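Local atomic coordinates of type III effector HopU1 (Pseudomonas syringae pv. tomato, PDB entry 3U0J), a protein that probably acts as an arginine-specific ADP-ribosyltransferase, using NAD+ to modify host plant proteins when delivered as a type III effector. Residues Tyr123-His128 and Glu194-Ser199; Asp177-Leu182 and Asn216-Gln221; Gly190-Pro195 and Ser248-Glu253; Phe220-Lys225 and Phe265-Ile270. All blocks are in the same frame, centred on the assembly; numbering follows the deposited sequence.

Contact 1: Tyr123-His128 and Glu194-Ser199; sequences YLRLQH and EPAFMS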
# COMPACT_ATOMS: atom_id res chain seq x y z
N TYR A 123 -2.96 11.75 -3.07
CA TYR A 123 -3.82 12.01 -4.22
C TYR A 123 -5.14 11.23 -4.11
O TYR A 123 -6.21 11.80 -4.19
CB TYR A 123 -3.11 11.65 -5.54
CG TYR A 123 -4.08 11.55 -6.68
CD1 TYR A 123 -4.65 10.32 -7.03
CD2 TYR A 123 -4.48 12.67 -7.39
CE1 TYR A 123 -5.56 10.22 -8.07
CE2 TYR A 123 -5.39 12.59 -8.42
CZ TYR A 123 -5.93 11.37 -8.76
OH TYR A 123 -6.85 11.28 -9.79
N LEU A 124 -5.05 9.92 -3.91
CA LEU A 124 -6.27 9.13 -3.76
C LEU A 124 -7.17 9.60 -2.62
O LEU A 124 -8.39 9.57 -2.76
CB LEU A 124 -5.95 7.65 -3.59
CG LEU A 124 -5.40 6.96 -4.83
CD1 LEU A 124 -4.85 5.58 -4.46
CD2 LEU A 124 -6.48 6.86 -5.87
N ARG A 125 -6.58 10.01 -1.48
CA ARG A 125 -7.40 10.44 -0.34
C ARG A 125 -8.06 11.80 -0.60
O ARG A 125 -9.12 12.06 -0.08
CB ARG A 125 -6.64 10.48 1.00
CG ARG A 125 -5.52 9.49 1.18
CD ARG A 125 -5.53 8.78 2.53
NE ARG A 125 -4.87 9.52 3.59
CZ ARG A 125 -4.49 8.99 4.76
NH1 ARG A 125 -4.70 7.69 5.02
NH2 ARG A 125 -3.89 9.75 5.69
N LEU A 126 -7.42 12.66 -1.39
CA LEU A 126 -7.97 14.00 -1.64
C LEU A 126 -8.90 14.05 -2.83
O LEU A 126 -9.78 14.90 -2.92
CB LEU A 126 -6.84 15.00 -1.88
CG LEU A 126 -5.86 15.17 -0.72
CD1 LEU A 126 -4.81 16.22 -1.08
CD2 LEU A 126 -6.59 15.54 0.60
N GLN A 127 -8.69 13.15 -3.77
CA GLN A 127 -9.40 13.16 -5.03
C GLN A 127 -10.92 13.24 -4.85
O GLN A 127 -11.51 12.43 -4.11
CB GLN A 127 -9.01 11.91 -5.81
CG GLN A 127 -9.80 11.68 -7.04
CD GLN A 127 -11.03 10.87 -6.76
OE1 GLN A 127 -11.97 10.89 -7.54
NE2 GLN A 127 -11.05 10.16 -5.63
N HIS A 128 -11.55 14.23 -5.50
CA HIS A 128 -13.01 14.36 -5.51
C HIS A 128 -13.60 14.46 -6.93
O HIS A 128 -14.24 15.45 -7.28
CB HIS A 128 -13.49 15.54 -4.63
CG HIS A 128 -12.98 16.89 -5.07
ND1 HIS A 128 -11.82 17.44 -4.58
CD2 HIS A 128 -13.50 17.80 -5.93
CE1 HIS A 128 -11.63 18.63 -5.13
NE2 HIS A 128 -12.63 18.87 -5.96
N GLU A 194 -10.49 3.66 4.07
CA GLU A 194 -9.21 4.16 3.57
C GLU A 194 -9.17 4.23 2.03
O GLU A 194 -9.13 3.19 1.35
CB GLU A 194 -8.06 3.31 4.09
CG GLU A 194 -6.75 3.62 3.39
CD GLU A 194 -6.33 5.05 3.60
OE1 GLU A 194 -6.43 5.86 2.64
OE2 GLU A 194 -5.92 5.38 4.73
N PRO A 195 -9.23 5.44 1.47
CA PRO A 195 -9.27 5.58 0.00
C PRO A 195 -7.98 5.15 -0.66
O PRO A 195 -7.99 4.74 -1.83
CB PRO A 195 -9.48 7.08 -0.21
CG PRO A 195 -10.14 7.55 1.09
CD PRO A 195 -9.54 6.70 2.17
N ALA A 196 -6.86 5.22 0.05
CA ALA A 196 -5.59 4.84 -0.54
C ALA A 196 -5.31 3.35 -0.34
O ALA A 196 -6.17 2.62 0.14
CB ALA A 196 -4.47 5.69 0.01
N PHE A 197 -4.11 2.91 -0.71
CA PHE A 197 -3.71 1.51 -0.55
C PHE A 197 -3.24 1.28 0.88
O PHE A 197 -2.14 1.70 1.21
CB PHE A 197 -2.52 1.22 -1.48
CG PHE A 197 -2.86 1.33 -2.93
CD1 PHE A 197 -3.42 0.26 -3.60
CD2 PHE A 197 -2.64 2.49 -3.62
CE1 PHE A 197 -3.76 0.36 -4.93
CE2 PHE A 197 -2.98 2.60 -4.94
CZ PHE A 197 -3.53 1.53 -5.61
N MET A 198 -4.03 0.61 1.71
CA MET A 198 -3.60 0.38 3.09
C MET A 198 -2.47 -0.62 3.19
O MET A 198 -2.45 -1.66 2.51
CB MET A 198 -4.73 -0.06 4.00
CG MET A 198 -4.41 0.26 5.47
SD MET A 198 -5.56 -0.42 6.65
CE MET A 198 -6.96 0.65 6.43
N SER A 199 -1.51 -0.29 4.04
CA SER A 199 -0.33 -1.12 4.21
C SER A 199 -0.33 -1.62 5.62
O SER A 199 -0.52 -0.85 6.56
CB SER A 199 0.92 -0.31 3.93
OG SER A 199 2.07 -1.06 4.25
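Arg-125, on the last turn of helix 116-126, reaches over to Glu-194 and meets its carboxylate with one nitrogen of the guanidinium group. NH1 of Arg-125 lies 2.6 Å from OE2 of Glu-194 as a salt bridge; the two flat groups are nearly coplanar, 7° apart, but the N-H is aimed poorly and the hydrogen bond within the bridge is weak. The arginine chain bends at its second and third torsions, which carries its end from the exposed side of the helix toward the buried acid. Glu-194 has a second task for its other oxygen. A fold in its chain at chi2 (61°) turns the carboxylate back over the following residues, and OE1 accepts the backbone N of Ala-196 at 2.7 Å through its anti lone pair. Both carboxylate oxygens therefore have partners, and the acid pins the start of the connection between strands 192-194 and 199-201. That connection leads into Ser-199, the first residue of a Ser-Thr-Thr sequence that probably corresponds to the STS motif of toxin-like ADP-ribosyltransferases; the OG of Ser-199 makes a weak hydrogen bond to Glu-241. Apolar contacts are made by Leu-124, which puts CD1 3.6 Å from CE2 of Phe-197, whose ring also meets His-98 edge-to-face, and CB 4.4 Å from CB of Ala-196. Pro-195 packs against the helix backbone in van der Waals contact, its CB 3.7 Å from O of Leu-124. CB of Ala-196 rests against the arginine chain, 4.1 Å from both CG and CD of Arg-125.

Contact 2: Asp177-Leu182 and Asn216-Gln221; sequences DTIARL and NNIAFQ
The ring of Phe-220 receives Leu-182 obliquely at its outer end, CD1 of the leucine lying 3.6 Å from CZ, with the two side chains approaching from opposite directions. The same ring meets that of Tyr-192 with planes about 35° apart, and Arg-170 and Ile-172 of the neighbouring strand also touch it. The second flat group, the amide of Asn-217, has CD1 of Ile-179 4.0 Å from its ND2; that nitrogen is hydrogen-bonded to the carbonyl O of Gly-174. This is helix-on-sheet packing in the ADP-ribosyltransferase fold: helix 176-188 packs on one face of the mixed sheet, running roughly along strand 218-221, with the local axes 11.0 Å apart and inclined by 31°. Asn-217 and Ile-218 together face Ile-172 in a classic beta bulge, placed where strand 218-224 begins. With its CG between the backbone N and the carbonyl carbon (chi1 59°), Asn-217 directs the amide toward the helix.

Ile-218 projects into the middle of the interface, and each of its branches meets a different part of the helix. CG2 lies 4.1 Å from CD1 of Leu-182, which thus touches both Ile-218 and Phe-220. The longer branch runs on between the side chains of two consecutive helix residues, its CD1 ending 3.9 Å from CG1 of Ile-179 and 3.9 Å from CG2 of Thr-178.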
# COMPACT_ATOMS: atom_id res chain seq x y z
N ASP A 177 -7.03 14.87 18.53
CA ASP A 177 -8.07 15.04 17.52
C ASP A 177 -8.26 13.75 16.70
O ASP A 177 -9.37 13.22 16.61
CB ASP A 177 -7.75 16.22 16.60
CG ASP A 177 -8.77 16.38 15.49
OD1 ASP A 177 -8.48 16.02 14.32
OD2 ASP A 177 -9.90 16.84 15.80
N THR A 178 -7.17 13.23 16.13
CA THR A 178 -7.23 11.94 15.44
C THR A 178 -7.81 10.82 16.33
O THR A 178 -8.74 10.11 15.94
CB THR A 178 -5.85 11.51 14.87
OG1 THR A 178 -5.39 12.49 13.92
CG2 THR A 178 -5.94 10.16 14.18
N ILE A 179 -7.27 10.68 17.53
CA ILE A 179 -7.77 9.68 18.47
C ILE A 179 -9.28 9.82 18.70
O ILE A 179 -10.03 8.84 18.60
CB ILE A 179 -7.02 9.75 19.83
CG1 ILE A 179 -5.55 9.36 19.66
CG2 ILE A 179 -7.68 8.86 20.85
CD1 ILE A 179 -4.67 9.71 20.83
N ALA A 180 -9.71 11.04 18.99
CA ALA A 180 -11.12 11.34 19.20
C ALA A 180 -12.00 10.91 18.02
O ALA A 180 -13.12 10.38 18.21
CB ALA A 180 -11.29 12.82 19.47
N ARG A 181 -11.51 11.12 16.80
CA ARG A 181 -12.29 10.75 15.64
C ARG A 181 -12.56 9.25 15.62
O ARG A 181 -13.68 8.82 15.33
CB ARG A 181 -11.60 11.16 14.35
CG ARG A 181 -12.42 10.84 13.11
CD ARG A 181 -11.60 11.09 11.88
NE ARG A 181 -11.31 12.51 11.74
CZ ARG A 181 -10.17 13.00 11.24
NH1 ARG A 181 -9.20 12.17 10.86
NH2 ARG A 181 -10.00 14.32 11.15
N LEU A 182 -11.54 8.47 15.93
CA LEU A 182 -11.68 7.02 15.87
C LEU A 182 -12.66 6.55 16.92
O LEU A 182 -13.55 5.74 16.63
CB LEU A 182 -10.34 6.33 16.02
CG LEU A 182 -9.46 6.61 14.81
CD1 LEU A 182 -8.04 6.13 15.00
CD2 LEU A 182 -10.09 5.95 13.60
N ASN A 216 4.75 5.01 17.63
CA ASN A 216 3.33 5.08 17.33
C ASN A 216 2.47 4.94 18.57
O ASN A 216 2.75 4.11 19.44
CB ASN A 216 2.93 4.02 16.30
CG ASN A 216 3.60 4.23 14.95
OD1 ASN A 216 3.88 3.27 14.21
ND2 ASN A 216 3.87 5.49 14.62
N ASN A 217 1.41 5.75 18.66
CA ASN A 217 0.50 5.72 19.80
C ASN A 217 -0.89 5.20 19.45
O ASN A 217 -1.71 4.96 20.33
CB ASN A 217 0.38 7.11 20.44
CG ASN A 217 -0.13 8.14 19.48
OD1 ASN A 217 0.04 8.00 18.27
ND2 ASN A 217 -0.76 9.18 20.00
N ILE A 218 -1.15 5.01 18.16
CA ILE A 218 -2.41 4.39 17.73
C ILE A 218 -2.17 3.04 17.05
O ILE A 218 -1.49 2.98 16.02
CB ILE A 218 -3.16 5.31 16.78
CG1 ILE A 218 -3.45 6.65 17.49
CG2 ILE A 218 -4.44 4.65 16.29
CD1 ILE A 218 -3.93 7.75 16.56
N ALA A 219 -2.69 1.97 17.62
CA ALA A 219 -2.52 0.65 17.01
C ALA A 219 -3.81 0.17 16.39
O ALA A 219 -4.89 0.37 16.94
CB ALA A 219 -2.02 -0.37 18.04
N PHE A 220 -3.69 -0.47 15.23
CA PHE A 220 -4.84 -1.07 14.58
C PHE A 220 -4.65 -2.56 14.50
O PHE A 220 -3.66 -3.05 13.96
CB PHE A 220 -5.01 -0.52 13.17
CG PHE A 220 -5.50 0.89 13.13
CD1 PHE A 220 -6.84 1.17 13.13
CD2 PHE A 220 -4.61 1.95 13.09
CE1 PHE A 220 -7.30 2.49 13.09
CE2 PHE A 220 -5.07 3.26 13.04
CZ PHE A 220 -6.41 3.52 13.04
N GLN A 221 -5.60 -3.31 15.06
CA GLN A 221 -5.55 -4.74 14.93
C GLN A 221 -6.65 -5.12 13.98
O GLN A 221 -7.83 -5.05 14.32
CB GLN A 221 -5.78 -5.41 16.27
CG GLN A 221 -5.83 -6.91 16.17
CD GLN A 221 -6.09 -7.53 17.50
OE1 GLN A 221 -5.34 -7.31 18.46
NE2 GLN A 221 -7.16 -8.32 17.58

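Contact 3: Gly190-Pro195 and Ser248-Glu253; sequences GRYVEP and SEFVIE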
# COMPACT_ATOMS: atom_id res chain seq x y z
N GLY A 190 -19.79 4.19 12.59
CA GLY A 190 -19.28 4.59 11.30
C GLY A 190 -18.13 3.72 10.84
O GLY A 190 -17.25 3.35 11.63
N ARG A 191 -18.11 3.41 9.55
CA ARG A 191 -17.00 2.63 9.00
C ARG A 191 -15.70 3.42 8.90
O ARG A 191 -15.68 4.61 8.59
CB ARG A 191 -17.38 2.07 7.64
CG ARG A 191 -18.48 1.04 7.72
CD ARG A 191 -19.07 0.74 6.36
NE ARG A 191 -20.02 -0.37 6.47
CZ ARG A 191 -20.48 -1.07 5.43
NH1 ARG A 191 -20.09 -0.77 4.20
NH2 ARG A 191 -21.34 -2.07 5.64
N TYR A 192 -14.60 2.74 9.19
CA TYR A 192 -13.31 3.29 8.86
C TYR A 192 -13.04 2.96 7.40
O TYR A 192 -13.01 1.79 7.02
CB TYR A 192 -12.23 2.69 9.74
CG TYR A 192 -10.86 3.27 9.50
CD1 TYR A 192 -9.93 2.57 8.75
CD2 TYR A 192 -10.50 4.50 10.01
CE1 TYR A 192 -8.66 3.08 8.52
CE2 TYR A 192 -9.23 5.02 9.79
CZ TYR A 192 -8.32 4.30 9.04
OH TYR A 192 -7.06 4.80 8.79
N VAL A 193 -12.86 3.99 6.59
CA VAL A 193 -12.64 3.82 5.16
C VAL A 193 -11.33 4.46 4.73
O VAL A 193 -11.08 5.64 5.00
CB VAL A 193 -13.80 4.44 4.37
CG1 VAL A 193 -13.51 4.37 2.87
CG2 VAL A 193 -15.11 3.74 4.71
N GLU A 194 -10.49 3.66 4.07
CA GLU A 194 -9.21 4.16 3.57
C GLU A 194 -9.17 4.23 2.03
O GLU A 194 -9.13 3.19 1.35
CB GLU A 194 -8.06 3.31 4.09
CG GLU A 194 -6.75 3.62 3.39
CD GLU A 194 -6.33 5.05 3.60
OE1 GLU A 194 -6.43 5.86 2.64
OE2 GLU A 194 -5.92 5.38 4.73
N PRO A 195 -9.23 5.44 1.47
CA PRO A 195 -9.27 5.58 0.00
C PRO A 195 -7.98 5.15 -0.66
O PRO A 195 -7.99 4.74 -1.83
CB PRO A 195 -9.48 7.08 -0.21
CG PRO A 195 -10.14 7.55 1.09
CD PRO A 195 -9.54 6.70 2.17
N SER A 248 -10.67 0.33 0.82
CA SER A 248 -10.94 -0.71 1.80
C SER A 248 -11.77 -0.14 2.95
O SER A 248 -11.59 1.01 3.36
CB SER A 248 -9.64 -1.28 2.34
OG SER A 248 -8.97 -0.30 3.09
N GLU A 249 -12.66 -0.97 3.46
CA GLU A 249 -13.69 -0.52 4.38
C GLU A 249 -13.69 -1.40 5.63
O GLU A 249 -13.64 -2.63 5.51
CB GLU A 249 -15.03 -0.63 3.66
CG GLU A 249 -16.01 0.47 3.98
CD GLU A 249 -16.91 0.83 2.80
OE1 GLU A 249 -16.51 0.61 1.62
OE2 GLU A 249 -18.01 1.35 3.07
N PHE A 250 -13.76 -0.79 6.82
CA PHE A 250 -13.72 -1.55 8.08
C PHE A 250 -14.76 -1.16 9.13
O PHE A 250 -15.12 0.01 9.27
CB PHE A 250 -12.33 -1.50 8.73
CG PHE A 250 -11.22 -1.84 7.79
CD1 PHE A 250 -10.75 -3.15 7.70
CD2 PHE A 250 -10.65 -0.87 6.98
CE1 PHE A 250 -9.74 -3.47 6.83
CE2 PHE A 250 -9.64 -1.19 6.10
CZ PHE A 250 -9.18 -2.50 6.02
N VAL A 251 -15.23 -2.16 9.87
CA VAL A 251 -16.03 -1.94 11.06
C VAL A 251 -15.09 -1.91 12.24
O VAL A 251 -14.25 -2.80 12.39
CB VAL A 251 -16.99 -3.12 11.27
CG1 VAL A 251 -17.74 -2.97 12.58
CG2 VAL A 251 -17.94 -3.26 10.09
N ILE A 252 -15.19 -0.89 13.09
CA ILE A 252 -14.40 -0.93 14.31
C ILE A 252 -15.13 -1.72 15.38
O ILE A 252 -16.09 -1.23 15.95
CB ILE A 252 -14.10 0.47 14.82
CG1 ILE A 252 -13.53 1.32 13.68
CG2 ILE A 252 -13.15 0.38 16.00
CD1 ILE A 252 -13.46 2.80 13.97
N GLU A 253 -14.69 -2.95 15.63
CA GLU A 253 -15.32 -3.82 16.63
C GLU A 253 -15.09 -3.35 18.08
O GLU A 253 -16.03 -3.30 18.86
CB GLU A 253 -14.87 -5.28 16.48
CG GLU A 253 -14.87 -5.86 15.05
CD GLU A 253 -16.19 -6.50 14.64
OE1 GLU A 253 -16.22 -7.22 13.61
OE2 GLU A 253 -17.19 -6.29 15.35
O HOH W 1 -17.96 1.00 12.68
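Tyr-192 and Phe-250 stand side by side and point the same way, so that CD2 of Phe-250 reaches the edge of the tyrosine ring, close to its plane and 3.9 Å from CD1. Beneath them the backbones are joined as a hydrogen-bonded antiparallel pair: Tyr-192 N donates to Phe-250 O at 2.8 Å, and Phe-250 N to Tyr-192 O at 2.7 Å. The rings face the interior, where Tyr-192 meets Leu-182 of helix 176-188 and Phe-250 meets Ile-222 and Leu-224.

On the reverse face Val-193 and Glu-249, a non-hydrogen-bonded pair, run alongside each other, with CG2 of the valine 3.5 Å from CG of the glutamate. Next along, Glu-194 N donates to Ser-248 O at 3.0 Å, with a weak return bond from Ser-248 N to Glu-194 O. Strand 192-194 is an outermost strand of the mixed sheet in the ADP-ribosyltransferase fold, antiparallel to strand 248-257. Arg-191 stretches from CG to NE (chi3 173°) across the acid and gives NH1 to OE2 of Glu-249 at 3.2 Å in a salt bridge. The oxygen lies in the guanidinium plane, the donor stands well above the carboxylate plane, and the two planes are 75° apart. OE1 of the same acid pairs with Arg-133, so two arginines probably balance its charge. Past the paired residues a water donates to Gly-190 O at 2.7 Å.

Contact 4: Phe220-Lys225 and Phe265-Ile270; sequences FQISLK and FVLSQI
Leu-267 fills the hollow between the side chains of Phe-220 and Ile-222. Its CD2 lies 3.5 Å from CD1 of Phe-220, while its other methyl, CD1, comes to the edge of that ring and in its plane. Ile-222 closes the next side, running alongside the leucine with CG1 4.0 Å from CB of Leu-267. Phe-265 continues the same apolar face past Phe-220, the two rings set obliquely with planes 33° apart and centroids 5.9 Å apart.

The side chains mesh because strands 218-224 and 263-269 are parallel neighbours in the mixed sheet of the ADP-ribosyltransferase fold, held in register by four backbone hydrogen bonds, among them Leu-267 N to Gln-221 O at 2.7 Å. On the opposite face Gln-221 and Val-266 lie side by side, and beyond them the smaller Ser-223 and Ser-268 bring their OG atoms to 3.9 Å.

At the far end the chain turns a corner at Lys-225, and the side chain of Gln-269 reaches over to it. Extended beyond CG, which is anti to the backbone N (chi1 -171°), it passes across Leu-224, with CD2 of Leu-224 3.7 Å from OE1. That oxygen accepts Arg-226 N and, weakly, Lys-225 N at 2.7 Å.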
# COMPACT_ATOMS: atom_id res chain seq x y z
N PHE A 220 -3.69 -0.47 15.23
CA PHE A 220 -4.84 -1.07 14.58
C PHE A 220 -4.65 -2.56 14.50
O PHE A 220 -3.66 -3.05 13.96
CB PHE A 220 -5.01 -0.52 13.17
CG PHE A 220 -5.50 0.89 13.13
CD1 PHE A 220 -6.84 1.17 13.13
CD2 PHE A 220 -4.61 1.95 13.09
CE1 PHE A 220 -7.30 2.49 13.09
CE2 PHE A 220 -5.07 3.26 13.04
CZ PHE A 220 -6.41 3.52 13.04
N GLN A 221 -5.60 -3.31 15.06
CA GLN A 221 -5.55 -4.74 14.93
C GLN A 221 -6.65 -5.12 13.98
O GLN A 221 -7.83 -5.05 14.32
CB GLN A 221 -5.78 -5.41 16.27
CG GLN A 221 -5.83 -6.91 16.17
CD GLN A 221 -6.09 -7.53 17.50
OE1 GLN A 221 -5.34 -7.31 18.46
NE2 GLN A 221 -7.16 -8.32 17.58
N ILE A 222 -6.25 -5.52 12.78
CA ILE A 222 -7.17 -5.71 11.68
C ILE A 222 -7.26 -7.18 11.32
O ILE A 222 -6.24 -7.86 11.17
CB ILE A 222 -6.65 -4.95 10.46
CG1 ILE A 222 -6.23 -3.55 10.87
CG2 ILE A 222 -7.67 -4.94 9.36
CD1 ILE A 222 -5.65 -2.74 9.75
N SER A 223 -8.48 -7.68 11.20
CA SER A 223 -8.65 -9.01 10.67
C SER A 223 -9.24 -8.89 9.26
O SER A 223 -10.26 -8.22 9.05
CB SER A 223 -9.52 -9.87 11.57
OG SER A 223 -10.86 -9.44 11.53
N LEU A 224 -8.56 -9.51 8.31
CA LEU A 224 -8.88 -9.34 6.91
C LEU A 224 -9.56 -10.58 6.39
O LEU A 224 -9.16 -11.71 6.71
CB LEU A 224 -7.59 -9.12 6.13
CG LEU A 224 -6.76 -7.90 6.54
CD1 LEU A 224 -5.35 -8.01 6.02
CD2 LEU A 224 -7.42 -6.62 6.03
N LYS A 225 -10.58 -10.37 5.57
CA LYS A 225 -11.13 -11.46 4.81
C LYS A 225 -10.29 -11.65 3.54
O LYS A 225 -10.10 -12.77 3.06
CB LYS A 225 -12.58 -11.17 4.45
CG LYS A 225 -13.47 -10.94 5.65
CD LYS A 225 -14.92 -10.72 5.23
CE LYS A 225 -15.82 -10.58 6.44
NZ LYS A 225 -17.26 -10.51 6.04
N PHE A 265 -7.43 0.08 18.34
CA PHE A 265 -8.71 -0.14 17.67
C PHE A 265 -8.70 -1.46 16.94
O PHE A 265 -7.78 -1.75 16.17
CB PHE A 265 -9.04 0.99 16.71
CG PHE A 265 -8.99 2.31 17.36
CD1 PHE A 265 -10.12 2.85 17.93
CD2 PHE A 265 -7.79 3.00 17.45
CE1 PHE A 265 -10.07 4.06 18.58
CE2 PHE A 265 -7.72 4.21 18.08
CZ PHE A 265 -8.87 4.75 18.65
N VAL A 266 -9.70 -2.28 17.21
CA VAL A 266 -9.81 -3.55 16.54
C VAL A 266 -10.70 -3.36 15.34
O VAL A 266 -11.83 -2.91 15.48
CB VAL A 266 -10.39 -4.64 17.44
CG1 VAL A 266 -10.80 -5.84 16.59
CG2 VAL A 266 -9.37 -5.04 18.51
N LEU A 267 -10.16 -3.67 14.17
CA LEU A 267 -10.85 -3.47 12.91
C LEU A 267 -11.28 -4.79 12.26
O LEU A 267 -10.64 -5.82 12.44
CB LEU A 267 -9.96 -2.71 11.95
CG LEU A 267 -10.19 -1.20 11.90
CD1 LEU A 267 -10.22 -0.62 13.28
CD2 LEU A 267 -9.11 -0.54 11.05
N SER A 268 -12.36 -4.75 11.51
CA SER A 268 -12.83 -5.92 10.79
C SER A 268 -13.17 -5.56 9.34
O SER A 268 -14.01 -4.69 9.09
CB SER A 268 -14.05 -6.49 11.48
OG SER A 268 -14.33 -7.78 11.01
N GLN A 269 -12.51 -6.21 8.39
CA GLN A 269 -12.71 -5.90 6.97
C GLN A 269 -14.09 -6.31 6.48
O GLN A 269 -14.60 -7.38 6.84
CB GLN A 269 -11.64 -6.58 6.12
CG GLN A 269 -11.66 -6.14 4.67
CD GLN A 269 -10.69 -6.93 3.81
OE1 GLN A 269 -10.32 -8.06 4.15
NE2 GLN A 269 -10.26 -6.34 2.69
N ILE A 270 -14.68 -5.45 5.67
CA ILE A 270 -15.95 -5.71 5.01
C ILE A 270 -15.73 -6.23 3.58
O ILE A 270 -14.85 -5.73 2.85
CB ILE A 270 -16.75 -4.42 4.95
CG1 ILE A 270 -17.12 -4.00 6.36
CG2 ILE A 270 -18.00 -4.59 4.09
CD1 ILE A 270 -17.72 -2.64 6.42

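In the fold
Contacts 3 and 4 join strands of one mixed sheet, and contact 2 packs helix 176-188 on it. The centres of contacts 3 and 4 are 8 Å apart, with a probable hydrogen bond from Ser-268 N to Val-251 O (2.8 Å); contact 2 shares Phe-220 and Gln-221 with contact 4, and CB of Leu-182 lies 3.4 Å from CZ of Phe-265. Contact 1 continues contact 3 through Glu-194 and Pro-195, and its Met-198 bridges contacts 3 and 4, with CE against Phe-250 and SD 3.9 Å from CD1 of Ile-222. Ser-199 in contact 1 and Arg-170, beside Phe-220, probably belong to the Arg-Ser-Glu signature of the family's NAD+ site, together with Glu-241.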